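Local coordinates for endoglucanase EG-II (Hypocrea jecorina, PDB 3QR3), which hydrolyses internal beta-1,4-glucosidic bonds of cellulose with a TIM-barrel catalytic domain of glycoside hydrolase family 5, at residues 223-227 with 228-232. Numbering follows the deposited sequence.
Sequences DSDNS and GTHAE. With SO4 (sulfate ion), chain F.
Asp223 reaches into the bend of its own loop and gathers the N-H groups of Gly228, Thr229 and His230. Its CB lies against Glu232 O at 3.5 Å, where a water also joins Glu232 O to Ser224 N. With CG between the backbone N and the carbonyl carbon (chi1 56°), the carboxylate is directed into the bend, where both oxygens find N-H groups. Asp223 OD1 accepts from Gly228 N at 3.0 Å, and weakly from Ser227 N. Asp223 OD2 takes Thr229 N on the syn side and His230 N on the anti side; these two and Gly228 N, also syn, all come in tilted out of the carboxylate plane. From above that plane His230 ND1 reaches Asp223 OD2 at 2.8 Å; OD2 lies near the ring plane, though ring and carboxylate planes are 59° apart. Asp225 stands at the same ring edge, OD1 3.3 Å from His230 CE1. Ser227 suits its place because OG donates to Asp225 OD1 and accepts from both Thr229 OG1 and Thr229 N. Gly228 has a positive phi of 62°, easiest without a CB. The loop follows barrel strand 214-219; beyond the histidine, Ala231 N and Glu232 N hold a sulfate, probably from the crystallisation liquor. A short, buried carboxylate thus adds side-chain-to-backbone bonds to the type I turn Asp223-Asn226, closed by Asn226 N to Asp223 O, and two neighbouring aspartates would probably raise the basicity of the imidazole.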
loop_
_atom_site.group_PDB
_atom_site.type_symbol
_atom_site.label_atom_id
_atom_site.label_comp_id
_atom_site.label_asym_id
_atom_site.label_seq_id
_atom_site.Cartn_x
_atom_site.Cartn_y
_atom_site.Cartn_z
ATOM N N ASP A 223 3.282 -16.424 6.613
ATOM C CA ASP A 223 3.804 -17.734 6.254
ATOM C C ASP A 223 5.262 -17.894 6.683
ATOM O O ASP A 223 5.894 -16.941 7.144
ATOM C CB ASP A 223 3.587 -18.058 4.767
ATOM C CG ASP A 223 4.187 -17.021 3.831
ATOM O OD1 ASP A 223 4.596 -15.938 4.305
ATOM O OD2 ASP A 223 4.246 -17.299 2.607
ATOM N N SER A 224 5.781 -19.110 6.536
ATOM C CA SER A 224 7.094 -19.479 7.073
ATOM C C SER A 224 8.274 -18.603 6.623
ATOM O O SER A 224 9.240 -18.435 7.372
ATOM C CB SER A 224 7.386 -20.956 6.778
ATOM O OG SER A 224 7.253 -21.234 5.393
ATOM N N ASP A 225 8.208 -18.047 5.414
ATOM C CA ASP A 225 9.306 -17.216 4.911
ATOM C C ASP A 225 8.915 -15.752 4.679
ATOM O O ASP A 225 9.600 -15.028 3.957
ATOM C CB ASP A 225 9.871 -17.802 3.619
ATOM C CG ASP A 225 8.837 -17.871 2.516
ATOM O OD1 ASP A 225 7.662 -17.537 2.783
ATOM O OD2 ASP A 225 9.197 -18.266 1.386
ATOM N N ASN A 226 7.813 -15.319 5.285
ATOM C CA ASN A 226 7.388 -13.923 5.188
ATOM C C ASN A 226 7.223 -13.427 3.756
ATOM O O ASN A 226 7.523 -12.275 3.460
ATOM C CB ASN A 226 8.364 -13.015 5.943
ATOM C CG ASN A 226 7.828 -11.608 6.120
ATOM O OD1 ASN A 226 6.664 -11.413 6.486
ATOM N ND2 ASN A 226 8.672 -10.618 5.867
ATOM N N SER A 227 6.750 -14.303 2.872
ATOM C CA SER A 227 6.649 -13.990 1.452
ATOM C C SER A 227 5.200 -13.812 0.997
ATOM O O SER A 227 4.938 -13.296 -0.085
ATOM C CB SER A 227 7.296 -15.106 0.624
ATOM O OG SER A 227 6.534 -16.307 0.709
ATOM N N GLY A 228 4.259 -14.269 1.816
ATOM C CA GLY A 228 2.861 -14.269 1.417
ATOM C C GLY A 228 2.562 -15.141 0.202
ATOM O O GLY A 228 1.620 -14.863 -0.544
ATOM N N THR A 229 3.352 -16.195 -0.001
ATOM C CA THR A 229 3.153 -17.082 -1.152
ATOM C C THR A 229 2.589 -18.452 -0.773
ATOM O O THR A 229 2.261 -19.246 -1.645
ATOM C CB THR A 229 4.457 -17.303 -1.967
ATOM O OG1 THR A 229 5.476 -17.830 -1.111
ATOM C CG2 THR A 229 4.942 -16.000 -2.591
ATOM N N HIS A 230 2.485 -18.733 0.522
ATOM C CA HIS A 230 1.924 -19.998 0.979
ATOM C C HIS A 230 0.566 -19.754 1.609
ATOM O O HIS A 230 0.331 -18.700 2.198
ATOM C CB HIS A 230 2.837 -20.670 2.004
ATOM C CG HIS A 230 4.263 -20.765 1.565
ATOM N ND1 HIS A 230 5.185 -19.772 1.819
ATOM C CD2 HIS A 230 4.921 -21.726 0.877
ATOM C CE1 HIS A 230 6.352 -20.119 1.304
ATOM N NE2 HIS A 230 6.220 -21.301 0.729
ATOM N N ALA A 231 -0.318 -20.735 1.481
ATOM C CA ALA A 231 -1.646 -20.664 2.073
ATOM C C ALA A 231 -1.588 -20.668 3.596
ATOM O O ALA A 231 -2.282 -19.889 4.246
ATOM C CB ALA A 231 -2.521 -21.824 1.570
ATOM N N GLU A 232 -0.743 -21.528 4.163
ATOM C CA GLU A 232 -0.747 -21.745 5.610
ATOM C C GLU A 232 -0.024 -20.629 6.361
ATOM O O GLU A 232 0.959 -20.082 5.868
ATOM C CB GLU A 232 -0.131 -23.106 5.956
ATOM C CG GLU A 232 -0.885 -24.301 5.359
ATOM C CD GLU A 232 -2.308 -24.444 5.905
ATOM O OE1 GLU A 232 -2.539 -24.118 7.092
ATOM O OE2 GLU A 232 -3.195 -24.892 5.152
HETATM S S SO4 F . 0.865 -24.100 1.441
HETATM O O1 SO4 F . 2.195 -24.676 1.248
HETATM O O2 SO4 F . 0.857 -23.373 2.702
HETATM O O3 SO4 F . 0.562 -23.196 0.327
HETATM O O4 SO4 F . -0.141 -25.156 1.490
HETATM O O HOH W 1 3.649 -21.108 5.681
#